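Local structure of putative hemin ABC transport system, membrane protein (Burkholderia cenocepacia J2315, 5B57) at residues Ala182-Leu187 / Leu200-Ala205; Gly312-His317 / Ala369-Ala374; Ala85-Asp90 / Val99-Arg104. The protein probably forms the membrane-spanning permease subunit of an ABC transporter that imports heme. All coordinates share one frame; numbering follows the deposited sequence. Where two conformers were deposited one is given.

Together the three contacts illustrate how side-chain size and chemistry follow place in an all-helical permease. Interaction 1 is buried, joins two consecutive helices and sets V184 and L187 against the small A202 and G203. Interaction 2 is partly buried and brings helices 311-323 and 360-378, far apart in sequence, together through aromatic rings. Both touch the second subunit, and residues of one meet residues of the other across that boundary: F372 packs on I204 and A205 of the opposite copy. Interaction 3 lies on the other side of the chain's centre from interaction 1; its partly exposed L101 borders a detergent sugar, so it alone combines apolar packing with a polar ligand bond. No two contacts share a helix.

Interaction 1: residues Ala182-Leu187 / Leu200-Ala205; sequences ALVYRL and LLAGIA
V184 and A202 mark the place where helix 168-188 comes against helix 196-220, and their CA atoms are the nearest pair, 5.5 Å apart. The V184 side chain makes a good example of how a branched residue reads a neighbouring helix. Its CB points toward the partner but stays behind its methyls. From there CG1, turned anti to the backbone N (chi1 171°), runs out to the other backbone, where it lies 3.8 Å from A202 CB and 3.6 Å from G203 N. The second methyl, CG2, is anti to the carbonyl carbon, and the side chain as a whole also packs against I206, one turn further along the same partner helix.

A202 answers with a single methyl. Besides CG1 of V184, its CB meets the backbone of the facing helix, 3.6 Å from V184 O, a plain van der Waals approach. It also meets L187, whose CB comes within 3.9 Å of A202 CB, one methylene against one methyl. L187 too packs on I206. The alanine methyl therefore sits against two residues one helical turn apart, and beside it G203, having no side chain, presents bare backbone to the tip of V184.

With A202 and G203 on one side, the segment axes approach to 8.4 Å, consistent with the small size of these residues, and cross steeply at 131°, nearer perpendicular than antiparallel. The same helix 196-220 is also engaged by the second subunit: A202 packs on L376 of that copy and A205 on its F372. The arrangement is that of a helical hairpin, two successive membrane-spanning helices joined by a short connection and drawn close over an alanine-glycine patch, here next to the subunit interface of a FecCD-family permease.

Interaction 2: residues Gly312-His317 / Ala369-Ala374; sequences GLVAPH and APFFLA
Helix 311-323, whose first part falls at the end of a predicted membrane span, meets helix 360-378, which largely coincides with another; each is bent near a proline. F371 carries the contact, with V314 over one ring face and H317 at the rim. With the segment axes 10.7 Å apart, side chains span the distance, mainly F371, whose CG stands anti to its backbone N (chi1 173°). Its face receives V314 CG2 in a CH-pi contact, the methyl 4.0 Å from the ring centroid. The far rim goes to H317: CZ lies 3.5 Å from the imidazole CD2, the ring planes being nearly perpendicular at 84°. F372 turns its ring edge toward L313, whose CD2 lies in the ring plane, 3.4 Å from CZ; F371 CE2 in turn stands over one face of F372. F372 also packs on I204 of the second subunit.

H317 presents carbon atoms to F371 while its ND1 is hydrogen-bonded to R320. The contact thus depends on van der Waals fit and on the CH-pi contact of V314, and the histidine's polar bond, made within its own helix, probably helps to hold the imidazole's rotation against the phenyl.

Interaction 3: residues Ala85-Asp90 / Val99-Arg104; sequences AALSGD and VLLDIR. With DMU (decyl-beta-D-maltopyranoside), chain E.
L87, in the last turn of helix 80-87, reaches with one methyl to the leucine pair L100 and L101 on helix 94-128. Its CB does not aim at the partner; the torsions bring the tip there. CG stands anti to the carbonyl carbon (chi1 -83°); chi2 of -171° extends CD1, and the other branch, CD2, is the one that comes to rest 4.0 Å from L100 CB, 4.0 Å from L101 CB and 3.6 Å from L101 CD1. A single methyl thus touches two consecutive residues of the facing helix.

L101 adopts a different shape, its CG anti to the backbone N (chi1 -155°), and uses its two branches for two partners. CD1 meets L87, whereas CD2 turns to the sugar of a bound decyl maltoside, next to the exocyclic carbon C11. That sugar is held from the following residue as well: its O6 hydroxyl donates a hydrogen bond to D102 OD1, at 2.9 Å. Carboxylate and leucine methyl thus meet the hydroxyl and the carbon of the same hydroxymethyl arm.

The backbones on both sides depart from regular helix. Around V99 to R104 the turn widens to a pi-type, V99 O accepting from both I103 N and R104 N, and L101 O is taken by the indole NE1 of W242. Helix 80-87 ends in a Schellman motif: G89 has positive phi, D90 N bonds to A85 O at 3.1 Å, and the inner bond from G89 N to A86 O is weak. The arrangement is that of a short helix ended by a Schellman motif which, across a short connection, packs its last turn through L87 on L100 and L101 in the first turns of the next, longer helix.

Interaction 1: residues Ala182-Leu187 / Leu200-Ala205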
ATOM      1  N   ALA A 182       1.012 -18.675 -16.135  1.00 29.69           N
ATOM      2  CA  ALA A 182      -0.269 -18.672 -16.840  1.00 35.98           C
ATOM      3  C   ALA A 182      -1.436 -19.049 -15.922  1.00 37.58           C
ATOM      4  O   ALA A 182      -2.551 -18.522 -16.075  1.00 33.92           O
ATOM      5  CB  ALA A 182      -0.206 -19.621 -18.035  1.00 33.06           C
ATOM      6  N   LEU A 183      -1.206 -19.965 -14.972  1.00 32.14           N
ATOM      7  CA  LEU A 183      -2.269 -20.331 -14.050  1.00 33.10           C
ATOM      8  C   LEU A 183      -2.629 -19.154 -13.151  1.00 32.35           C
ATOM      9  O   LEU A 183      -3.812 -18.861 -12.958  1.00 38.45           O
ATOM     10  CB  LEU A 183      -1.857 -21.563 -13.243  1.00 32.86           C
ATOM     11  CG  LEU A 183      -2.581 -21.943 -11.936  1.00 33.94           C
ATOM     12  CD1 LEU A 183      -4.082 -22.159 -12.132  1.00 35.60           C
ATOM     13  CD2 LEU A 183      -1.944 -23.156 -11.263  1.00 33.11           C
ATOM     14  N   VAL A 184      -1.622 -18.434 -12.640  1.00 45.69           N
ATOM     15  CA  VAL A 184      -1.870 -17.263 -11.793  1.00 42.87           C
ATOM     16  C   VAL A 184      -2.678 -16.210 -12.545  1.00 42.51           C
ATOM     17  O   VAL A 184      -3.607 -15.614 -11.996  1.00 43.95           O
ATOM     18  CB  VAL A 184      -0.540 -16.690 -11.266  1.00 27.58           C
ATOM     19  CG1 VAL A 184      -0.768 -15.355 -10.565  1.00 26.99           C
ATOM     20  CG2 VAL A 184       0.062 -17.640 -10.299  1.00 26.92           C
ATOM     21  N   TYR A 185      -2.344 -15.975 -13.816  1.00 42.16           N
ATOM     22  CA  TYR A 185      -3.111 -15.042 -14.632  1.00 43.95           C
ATOM     23  C   TYR A 185      -4.579 -15.454 -14.734  1.00 44.87           C
ATOM     24  O   TYR A 185      -5.475 -14.635 -14.523  1.00 45.28           O
ATOM     25  CB  TYR A 185      -2.493 -14.930 -16.024  1.00 47.60           C
ATOM     26  CG  TYR A 185      -3.239 -13.954 -16.905  1.00 53.21           C
ATOM     27  CD1 TYR A 185      -2.972 -12.593 -16.848  1.00 54.31           C
ATOM     28  CD2 TYR A 185      -4.234 -14.383 -17.767  1.00 57.43           C
ATOM     29  CE1 TYR A 185      -3.671 -11.686 -17.644  1.00 57.25           C
ATOM     30  CE2 TYR A 185      -4.936 -13.485 -18.561  1.00 60.21           C
ATOM     31  CZ  TYR A 185      -4.652 -12.136 -18.494  1.00 60.13           C
ATOM     32  OH  TYR A 185      -5.339 -11.224 -19.277  1.00 63.60           O
ATOM     33  N   ARG A 186      -4.850 -16.719 -15.068  1.00 46.64           N
ATOM     34  CA  ARG A 186      -6.245 -17.142 -15.192  1.00 50.21           C
ATOM     35  C   ARG A 186      -7.017 -16.969 -13.885  1.00 48.52           C
ATOM     36  O   ARG A 186      -8.194 -16.583 -13.906  1.00 49.50           O
ATOM     37  CB  ARG A 186      -6.329 -18.590 -15.666  1.00 54.13           C
ATOM     38  CG  ARG A 186      -6.948 -18.724 -17.052  1.00 58.52           C
ATOM     39  CD  ARG A 186      -8.435 -18.309 -17.092  1.00 62.58           C
ATOM     40  NE  ARG A 186      -9.319 -19.324 -16.503  1.00 66.25           N
ATOM     41  CZ  ARG A 186      -9.842 -20.368 -17.156  1.00 70.08           C
ATOM     42  NH1 ARG A 186      -9.593 -20.575 -18.447  1.00 71.82           N
ATOM     43  NH2 ARG A 186     -10.622 -21.224 -16.509  1.00 71.55           N
ATOM     44  N   LEU A 187      -6.378 -17.244 -12.735  1.00 45.84           N
ATOM     45  CA  LEU A 187      -7.082 -17.150 -11.452  1.00 45.30           C
ATOM     46  C   LEU A 187      -7.477 -15.714 -11.127  1.00 45.76           C
ATOM     47  O   LEU A 187      -8.519 -15.477 -10.491  1.00 46.91           O
ATOM     48  CB  LEU A 187      -6.225 -17.724 -10.321  1.00 42.44           C
ATOM     49  CG  LEU A 187      -6.013 -19.239 -10.232  1.00 43.04           C
ATOM     50  CD1 LEU A 187      -5.294 -19.537  -8.943  1.00 41.53           C
ATOM     51  CD2 LEU A 187      -7.303 -20.070 -10.328  1.00 44.94           C
ATOM     52  N   LEU A 200      -1.856 -10.275  -7.542  1.00 34.59           N
ATOM     53  CA  LEU A 200      -0.959 -10.474  -6.410  1.00 34.75           C
ATOM     54  C   LEU A 200      -1.523 -11.510  -5.450  1.00 38.14           C
ATOM     55  O   LEU A 200      -0.764 -12.289  -4.860  1.00 41.07           O
ATOM     56  CB  LEU A 200      -0.710  -9.141  -5.702  1.00 33.05           C
ATOM     57  CG  LEU A 200       0.160  -8.158  -6.486  1.00 33.03           C
ATOM     58  CD1 LEU A 200       0.360  -6.875  -5.684  1.00 33.31           C
ATOM     59  CD2 LEU A 200       1.508  -8.811  -6.881  1.00 31.75           C
ATOM     60  N   LEU A 201      -2.857 -11.557  -5.307  1.00 34.74           N
ATOM     61  CA  LEU A 201      -3.480 -12.535  -4.412  1.00 31.43           C
ATOM     62  C   LEU A 201      -3.433 -13.953  -4.996  1.00 31.00           C
ATOM     63  O   LEU A 201      -3.118 -14.915  -4.284  1.00 30.87           O
ATOM     64  CB  LEU A 201      -4.913 -12.103  -4.099  1.00 30.31           C
ATOM     65  CG  LEU A 201      -5.315 -11.983  -2.617  1.00 29.92           C
ATOM     66  CD1 LEU A 201      -4.304 -11.213  -1.774  1.00 29.24           C
ATOM     67  CD2 LEU A 201      -6.658 -11.302  -2.508  1.00 30.14           C
ATOM     68  N   ALA A 202      -3.724 -14.116  -6.286  1.00 30.58           N
ATOM     69  CA  ALA A 202      -3.500 -15.415  -6.912  1.00 30.66           C
ATOM     70  C   ALA A 202      -2.057 -15.862  -6.744  1.00 31.32           C
ATOM     71  O   ALA A 202      -1.796 -17.027  -6.433  1.00 31.62           O
ATOM     72  CB  ALA A 202      -3.865 -15.363  -8.396  1.00 31.85           C
ATOM     73  N   GLY A 203      -1.110 -14.952  -6.967  1.00 31.65           N
ATOM     74  CA  GLY A 203       0.295 -15.276  -6.781  1.00 31.52           C
ATOM     75  C   GLY A 203       0.616 -15.781  -5.392  1.00 31.42           C
ATOM     76  O   GLY A 203       1.277 -16.806  -5.237  1.00 32.33           O
ATOM     77  N   ILE A 204       0.146 -15.079  -4.359  1.00 32.05           N
ATOM     78  CA  ILE A 204       0.366 -15.569  -2.994  1.00 32.61           C
ATOM     79  C   ILE A 204      -0.161 -16.992  -2.842  1.00 33.00           C
ATOM     80  O   ILE A 204       0.487 -17.855  -2.234  1.00 32.09           O
ATOM     81  CB  ILE A 204      -0.288 -14.640  -1.951  1.00 34.80           C
ATOM     82  CG1 ILE A 204       0.141 -13.178  -2.111  1.00 35.81           C
ATOM     83  CG2 ILE A 204       0.022 -15.170  -0.551  1.00 36.52           C
ATOM     84  CD1 ILE A 204       1.616 -13.000  -2.376  1.00 39.51           C
ATOM     85  N   ALA A 205      -1.349 -17.256  -3.387  1.00 34.59           N
ATOM     86  CA  ALA A 205      -1.957 -18.563  -3.190  1.00 33.99           C
ATOM     87  C   ALA A 205      -1.277 -19.620  -4.049  1.00 35.19           C
ATOM     88  O   ALA A 205      -1.006 -20.727  -3.561  1.00 38.20           O
ATOM     89  CB  ALA A 205      -3.460 -18.489  -3.468  1.00 33.44           C
TER

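Interaction 2: residues Gly312-His317 / Ala369-Ala374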
ATOM      1  N   GLY A 312      16.576  -6.774 -10.944  1.00 24.34           N
ATOM      2  CA  GLY A 312      15.389  -6.153 -11.522  1.00 23.09           C
ATOM      3  C   GLY A 312      14.727  -5.099 -10.641  1.00 24.14           C
ATOM      4  O   GLY A 312      13.837  -4.385 -11.122  1.00 23.02           O
ATOM      5  N   LEU A 313      15.110  -5.008  -9.357  1.00 24.89           N
ATOM      6  CA  LEU A 313      14.708  -3.902  -8.491  1.00 23.24           C
ATOM      7  C   LEU A 313      15.727  -2.771  -8.567  1.00 23.50           C
ATOM      8  O   LEU A 313      15.370  -1.633  -8.877  1.00 25.37           O
ATOM      9  CB  LEU A 313      14.556  -4.393  -7.053  1.00 23.03           C
ATOM     10  CG  LEU A 313      13.189  -4.456  -6.360  1.00 24.74           C
ATOM     11  CD1 LEU A 313      12.217  -5.376  -7.062  1.00 24.49           C
ATOM     12  CD2 LEU A 313      13.360  -4.929  -4.932  1.00 25.12           C
ATOM     13  N   VAL A 314      17.005  -3.093  -8.343  1.00 23.14           N
ATOM     14  CA  VAL A 314      18.078  -2.094  -8.293  1.00 23.46           C
ATOM     15  C   VAL A 314      18.234  -1.365  -9.629  1.00 25.53           C
ATOM     16  O   VAL A 314      18.238  -0.136  -9.688  1.00 27.84           O
ATOM     17  CB  VAL A 314      19.406  -2.759  -7.883  1.00 21.53           C
ATOM     18  CG1 VAL A 314      20.567  -1.781  -8.060  1.00 19.80           C
ATOM     19  CG2 VAL A 314      19.334  -3.279  -6.465  1.00 20.59           C
ATOM     20  N   ALA A 315      18.445  -2.100 -10.707  1.00 25.16           N
ATOM     21  CA  ALA A 315      18.850  -1.416 -11.927  1.00 25.12           C
ATOM     22  C   ALA A 315      17.816  -0.400 -12.393  1.00 26.12           C
ATOM     23  O   ALA A 315      18.181   0.775 -12.536  1.00 28.54           O
ATOM     24  CB  ALA A 315      19.218  -2.434 -13.006  1.00 25.13           C
ATOM     25  N   PRO A 316      16.534  -0.725 -12.582  1.00 25.79           N
ATOM     26  CA  PRO A 316      15.619   0.310 -13.096  1.00 27.03           C
ATOM     27  C   PRO A 316      15.406   1.446 -12.132  1.00 30.67           C
ATOM     28  O   PRO A 316      14.840   2.473 -12.535  1.00 33.46           O
ATOM     29  CB  PRO A 316      14.316  -0.452 -13.355  1.00 27.08           C
ATOM     30  CG  PRO A 316      14.380  -1.588 -12.487  1.00 27.47           C
ATOM     31  CD  PRO A 316      15.814  -1.963 -12.259  1.00 25.32           C
ATOM     32  N   HIS A 317      15.856   1.312 -10.884  1.00 31.82           N
ATOM     33  CA  HIS A 317      15.726   2.394  -9.920  1.00 32.28           C
ATOM     34  C   HIS A 317      16.856   3.405 -10.011  1.00 33.25           C
ATOM     35  O   HIS A 317      16.625   4.592  -9.790  1.00 36.00           O
ATOM     36  CB  HIS A 317      15.661   1.851  -8.496  1.00 33.18           C
ATOM     37  CG  HIS A 317      15.169   2.859  -7.504  1.00 36.54           C
ATOM     38  ND1 HIS A 317      13.830   3.156  -7.341  1.00 36.48           N
ATOM     39  CD2 HIS A 317      15.840   3.674  -6.657  1.00 37.41           C
ATOM     40  CE1 HIS A 317      13.698   4.090  -6.418  1.00 35.91           C
ATOM     41  NE2 HIS A 317      14.903   4.426  -5.991  1.00 37.35           N
ATOM     42  N   ALA A 369      21.386  -5.446  -0.391  1.00 26.61           N
ATOM     43  CA  ALA A 369      21.420  -4.972   0.990  1.00 27.57           C
ATOM     44  C   ALA A 369      21.857  -3.507   1.061  1.00 28.43           C
ATOM     45  O   ALA A 369      21.089  -2.672   1.578  1.00 26.23           O
ATOM     46  CB  ALA A 369      22.268  -5.918   1.842  1.00 29.46           C
ATOM     47  N   PRO A 370      23.023  -3.103   0.517  1.00 30.06           N
ATOM     48  CA  PRO A 370      23.359  -1.661   0.502  1.00 30.16           C
ATOM     49  C   PRO A 370      22.377  -0.787  -0.272  1.00 33.13           C
ATOM     50  O   PRO A 370      22.158   0.367   0.121  1.00 35.07           O
ATOM     51  CB  PRO A 370      24.746  -1.630  -0.155  1.00 28.44           C
ATOM     52  CG  PRO A 370      24.786  -2.871  -0.974  1.00 27.58           C
ATOM     53  CD  PRO A 370      24.069  -3.904  -0.135  1.00 28.21           C
ATOM     54  N   PHE A 371      21.769  -1.288  -1.352  1.00 48.41           N
ATOM     55  CA  PHE A 371      20.760  -0.509  -2.064  1.00 37.20           C
ATOM     56  C   PHE A 371      19.584  -0.150  -1.167  1.00 42.28           C
ATOM     57  O   PHE A 371      19.117   0.994  -1.167  1.00 37.30           O
ATOM     58  CB  PHE A 371      20.250  -1.270  -3.276  1.00 43.59           C
ATOM     59  CG  PHE A 371      19.097  -0.588  -3.962  1.00 44.42           C
ATOM     60  CD1 PHE A 371      19.324   0.485  -4.811  1.00 46.93           C
ATOM     61  CD2 PHE A 371      17.787  -1.002  -3.755  1.00 42.76           C
ATOM     62  CE1 PHE A 371      18.271   1.128  -5.445  1.00 47.04           C
ATOM     63  CE2 PHE A 371      16.729  -0.360  -4.388  1.00 43.00           C
ATOM     64  CZ  PHE A 371      16.968   0.703  -5.229  1.00 44.76           C
ATOM     65  N   PHE A 372      19.047  -1.130  -0.440  1.00 41.65           N
ATOM     66  CA  PHE A 372      17.918  -0.846   0.444  1.00 41.29           C
ATOM     67  C   PHE A 372      18.356  -0.099   1.696  1.00 42.92           C
ATOM     68  O   PHE A 372      17.575   0.666   2.258  1.00 35.64           O
ATOM     69  CB  PHE A 372      17.187  -2.140   0.811  1.00 39.32           C
ATOM     70  CG  PHE A 372      16.150  -2.540  -0.185  1.00 37.76           C
ATOM     71  CD1 PHE A 372      16.498  -3.264  -1.312  1.00 37.60           C
ATOM     72  CD2 PHE A 372      14.831  -2.164  -0.008  1.00 37.04           C
ATOM     73  CE1 PHE A 372      15.552  -3.614  -2.246  1.00 37.16           C
ATOM     74  CE2 PHE A 372      13.882  -2.515  -0.931  1.00 36.78           C
ATOM     75  CZ  PHE A 372      14.248  -3.241  -2.060  1.00 36.53           C
ATOM     76  N   LEU A 373      19.593  -0.297   2.147  1.00 46.16           N
ATOM     77  CA  LEU A 373      20.119   0.539   3.221  1.00 50.54           C
ATOM     78  C   LEU A 373      20.251   1.991   2.774  1.00 55.09           C
ATOM     79  O   LEU A 373      20.027   2.902   3.577  1.00 60.77           O
ATOM     80  CB  LEU A 373      21.464   0.000   3.691  1.00 53.28           C
ATOM     81  CG  LEU A 373      21.580  -0.389   5.157  1.00 56.93           C
ATOM     82  CD1 LEU A 373      20.372  -1.204   5.558  1.00 54.47           C
ATOM     83  CD2 LEU A 373      22.865  -1.195   5.326  1.00 60.93           C
ATOM     84  N   ALA A 374      20.620   2.228   1.502  1.00 53.99           N
ATOM     85  CA  ALA A 374      20.619   3.584   0.945  1.00 55.36           C
ATOM     86  C   ALA A 374      19.210   4.188   0.866  1.00 52.76           C
ATOM     87  O   ALA A 374      19.003   5.346   1.253  1.00 44.45           O
ATOM     88  CB  ALA A 374      21.264   3.584  -0.438  1.00 43.14           C
TER

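Interaction 3: residues Ala85-Asp90 / Val99-Arg104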
ATOM      1  N   ALA A  85      44.492 -12.363 -29.758  1.00 54.33           N
ATOM      2  CA  ALA A  85      45.144 -13.278 -30.701  1.00 50.16           C
ATOM      3  C   ALA A  85      44.454 -14.641 -30.772  1.00 52.97           C
ATOM      4  O   ALA A  85      44.219 -15.158 -31.867  1.00 53.15           O
ATOM      5  CB  ALA A  85      46.610 -13.455 -30.324  1.00 51.29           C
ATOM      6  N   ALA A  86      44.113 -15.234 -29.617  1.00 52.35           N
ATOM      7  CA  ALA A  86      43.509 -16.567 -29.603  1.00 47.95           C
ATOM      8  C   ALA A  86      42.139 -16.570 -30.272  1.00 49.14           C
ATOM      9  O   ALA A  86      41.850 -17.430 -31.110  1.00 48.89           O
ATOM     10  CB  ALA A  86      43.397 -17.086 -28.166  1.00 47.27           C
ATOM     11  N   LEU A  87      41.275 -15.622 -29.909  1.00 49.52           N
ATOM     12  CA  LEU A  87      39.928 -15.589 -30.477  1.00 48.93           C
ATOM     13  C   LEU A  87      39.922 -15.212 -31.941  1.00 48.72           C
ATOM     14  O   LEU A  87      38.928 -15.460 -32.627  1.00 47.74           O
ATOM     15  CB  LEU A  87      39.035 -14.606 -29.719  1.00 48.78           C
ATOM     16  CG  LEU A  87      38.386 -15.116 -28.430  1.00 48.25           C
ATOM     17  CD1 LEU A  87      37.405 -14.078 -27.984  1.00 42.33           C
ATOM     18  CD2 LEU A  87      37.707 -16.470 -28.642  1.00 42.67           C
ATOM     19  N   SER A  88      40.998 -14.612 -32.431  1.00 50.59           N
ATOM     20  CA  SER A  88      41.091 -14.171 -33.812  1.00 51.98           C
ATOM     21  C   SER A  88      41.747 -15.183 -34.728  1.00 52.75           C
ATOM     22  O   SER A  88      42.018 -14.857 -35.886  1.00 54.16           O
ATOM     23  CB  SER A  88      41.882 -12.874 -33.890  1.00 54.64           C
ATOM     24  OG  SER A  88      42.075 -12.344 -32.601  1.00 57.79           O
ATOM     25  N   GLY A  89      42.066 -16.379 -34.239  1.00 53.34           N
ATOM     26  CA  GLY A  89      42.515 -17.457 -35.095  1.00 52.47           C
ATOM     27  C   GLY A  89      43.990 -17.781 -35.089  1.00 52.75           C
ATOM     28  O   GLY A  89      44.418 -18.604 -35.905  1.00 54.52           O
ATOM     29  N   ASP A  90      44.777 -17.180 -34.215  1.00 51.01           N
ATOM     30  CA  ASP A  90      46.198 -17.469 -34.113  1.00 52.15           C
ATOM     31  C   ASP A  90      46.414 -18.974 -33.959  1.00 52.16           C
ATOM     32  O   ASP A  90      46.003 -19.546 -32.936  1.00 59.11           O
ATOM     33  CB  ASP A  90      46.759 -16.702 -32.914  1.00 52.14           C
ATOM     34  CG  ASP A  90      48.247 -16.891 -32.704  1.00 56.49           C
ATOM     35  OD1 ASP A  90      48.908 -17.701 -33.404  1.00 57.19           O
ATOM     36  OD2 ASP A  90      48.752 -16.205 -31.783  1.00 56.40           O
ATOM     37  N   VAL A  99      39.287 -22.579 -24.518  1.00 51.60           N
ATOM     38  CA  VAL A  99      38.901 -22.150 -23.176  1.00 48.73           C
ATOM     39  C   VAL A  99      38.078 -20.862 -23.232  1.00 48.16           C
ATOM     40  O   VAL A  99      37.097 -20.706 -22.495  1.00 47.92           O
ATOM     41  CB  VAL A  99      40.151 -21.987 -22.284  1.00 47.39           C
ATOM     42  CG1 VAL A  99      39.801 -21.216 -21.021  1.00 45.47           C
ATOM     43  CG2 VAL A  99      40.752 -23.345 -21.936  1.00 47.22           C
ATOM     44  N   LEU A 100      38.445 -19.924 -24.104  1.00 48.49           N
ATOM     45  CA  LEU A 100      37.693 -18.672 -24.175  1.00 47.21           C
ATOM     46  C   LEU A 100      36.360 -18.844 -24.894  1.00 47.28           C
ATOM     47  O   LEU A 100      35.315 -18.468 -24.363  1.00 47.64           O
ATOM     48  CB  LEU A 100      38.517 -17.582 -24.858  1.00 46.92           C
ATOM     49  CG  LEU A 100      39.773 -17.129 -24.116  1.00 47.83           C
ATOM     50  CD1 LEU A 100      40.420 -15.939 -24.810  1.00 49.67           C
ATOM     51  CD2 LEU A 100      39.432 -16.784 -22.695  1.00 47.24           C
ATOM     52  N   LEU A 101      36.364 -19.393 -26.106  1.00 48.59           N
ATOM     53  CA  LEU A 101      35.118 -19.449 -26.859  1.00 48.97           C
ATOM     54  C   LEU A 101      34.162 -20.527 -26.356  1.00 49.94           C
ATOM     55  O   LEU A 101      32.974 -20.475 -26.681  1.00 50.49           O
ATOM     56  CB  LEU A 101      35.397 -19.673 -28.345  1.00 48.93           C
ATOM     57  CG  LEU A 101      34.252 -19.150 -29.211  1.00 48.15           C
ATOM     58  CD1 LEU A 101      34.683 -17.900 -29.956  1.00 48.49           C
ATOM     59  CD2 LEU A 101      33.768 -20.211 -30.166  1.00 48.21           C
ATOM     60  N   ASP A 102      34.632 -21.497 -25.572  1.00 48.80           N
ATOM     61  CA  ASP A 102      33.772 -22.595 -25.137  1.00 48.89           C
ATOM     62  C   ASP A 102      33.438 -22.604 -23.650  1.00 44.90           C
ATOM     63  O   ASP A 102      32.368 -23.077 -23.287  1.00 44.22           O
ATOM     64  CB  ASP A 102      34.400 -23.948 -25.483  1.00 53.80           C
ATOM     65  CG  ASP A 102      34.217 -24.310 -26.912  1.00 54.27           C
ATOM     66  OD1 ASP A 102      33.467 -23.575 -27.595  1.00 53.93           O
ATOM     67  OD2 ASP A 102      34.812 -25.331 -27.340  1.00 56.16           O
ATOM     68  N   ILE A 103      34.325 -22.121 -22.789  1.00 43.28           N
ATOM     69  CA  ILE A 103      34.127 -22.171 -21.355  1.00 42.28           C
ATOM     70  C   ILE A 103      33.876 -20.779 -20.778  1.00 41.42           C
ATOM     71  O   ILE A 103      33.086 -20.620 -19.852  1.00 42.22           O
ATOM     72  CB  ILE A 103      35.331 -22.838 -20.654  1.00 43.76           C
ATOM     73  CG1 ILE A 103      35.877 -24.005 -21.482  1.00 44.09           C
ATOM     74  CG2 ILE A 103      34.963 -23.256 -19.250  1.00 37.41           C
ATOM     75  CD1 ILE A 103      34.931 -25.184 -21.625  1.00 38.08           C
ATOM     76  N   ARG A 104      34.567 -19.766 -21.291  1.00 40.47           N
ATOM     77  CA  ARG A 104      34.372 -18.444 -20.719  0.55 37.18           C
ATOM     78  C   ARG A 104      33.167 -17.730 -21.334  1.00 36.35           C
ATOM     79  O   ARG A 104      32.246 -17.363 -20.584  1.00 48.62           O
ATOM     80  CB  ARG A 104      35.639 -17.590 -20.853  0.55 41.88           C
ATOM     81  CG  ARG A 104      36.008 -16.896 -19.531  0.55 42.01           C
ATOM     82  CD  ARG A 104      34.784 -16.422 -18.753  0.55 37.15           C
ATOM     83  NE  ARG A 104      35.050 -15.224 -17.955  0.55 42.99           N
ATOM     84  CZ  ARG A 104      34.892 -15.151 -16.637  0.55 42.92           C
ATOM     85  NH1 ARG A 104      34.475 -16.212 -15.964  0.55 42.07           N
ATOM     86  NH2 ARG A 104      35.143 -14.019 -15.990  0.55 37.14           N
TER
HETATM   87  C1  DMU E 401      24.474 -19.979 -31.366  1.00 78.93           C
HETATM   88  C2  DMU E 401      25.453 -21.107 -31.175  1.00 79.94           C
HETATM   89  C3  DMU E 401      26.869 -20.636 -31.529  1.00 80.33           C
HETATM   90  C4  DMU E 401      27.229 -19.330 -30.761  1.00 79.47           C
HETATM   91  O5  DMU E 401      26.193 -18.337 -30.966  1.00 78.30           O
HETATM   92  C6  DMU E 401      24.903 -18.805 -30.508  1.00 78.43           C
HETATM   93  O7  DMU E 401      27.805 -21.667 -31.209  1.00 81.22           O
HETATM   94  O16 DMU E 401      23.931 -17.767 -30.622  1.00 78.79           O
HETATM   95  C18 DMU E 401      23.606 -17.214 -29.345  1.00 78.72           C
HETATM   96  C19 DMU E 401      23.916 -15.729 -29.359  1.00 79.21           C
HETATM   97  C22 DMU E 401      23.785 -15.132 -27.970  1.00 79.32           C
HETATM   98  C25 DMU E 401      23.659 -13.612 -28.041  1.00 78.67           C
HETATM   99  C28 DMU E 401      22.500 -13.115 -27.174  1.00 77.57           C
HETATM  100  C31 DMU E 401      21.608 -12.125 -27.939  1.00 76.49           C
HETATM  101  C34 DMU E 401      21.315 -10.880 -27.089  1.00 77.25           C
HETATM  102  C37 DMU E 401      19.946 -10.269 -27.438  1.00 76.88           C
HETATM  103  C40 DMU E 401      19.434  -9.356 -26.308  1.00 77.45           C
HETATM  104  C43 DMU E 401      19.846  -7.914 -26.535  1.00 78.58           C
HETATM  105  O49 DMU E 401      23.154 -20.403 -30.993  1.00 79.62           O
HETATM  106  O55 DMU E 401      25.084 -22.230 -31.989  1.00 80.51           O
HETATM  107  C57 DMU E 401      28.581 -18.755 -31.215  1.00 79.50           C
HETATM  108  O61 DMU E 401      29.649 -19.561 -30.690  1.00 79.73           O
HETATM  109  C5  DMU E 401      28.294 -23.526 -32.716  1.00 80.52           C
HETATM  110  C7  DMU E 401      28.631 -24.593 -31.678  1.00 81.01           C
HETATM  111  C8  DMU E 401      30.037 -24.394 -31.114  1.00 82.40           C
HETATM  112  C9  DMU E 401      30.239 -22.963 -30.657  1.00 82.07           C
HETATM  113  O1  DMU E 401      30.042 -22.077 -31.764  1.00 81.23           O
HETATM  114  C10 DMU E 401      28.686 -22.105 -32.240  1.00 81.07           C
HETATM  115  O2  DMU E 401      30.244 -25.285 -29.999  1.00 82.78           O
HETATM  116  O3  DMU E 401      26.882 -23.574 -33.006  1.00 79.92           O
HETATM  117  O4  DMU E 401      28.547 -25.888 -32.293  1.00 80.75           O
HETATM  118  C11 DMU E 401      31.637 -22.775 -30.101  1.00 81.47           C
HETATM  119  O6  DMU E 401      32.397 -23.987 -30.300  1.00 80.88           O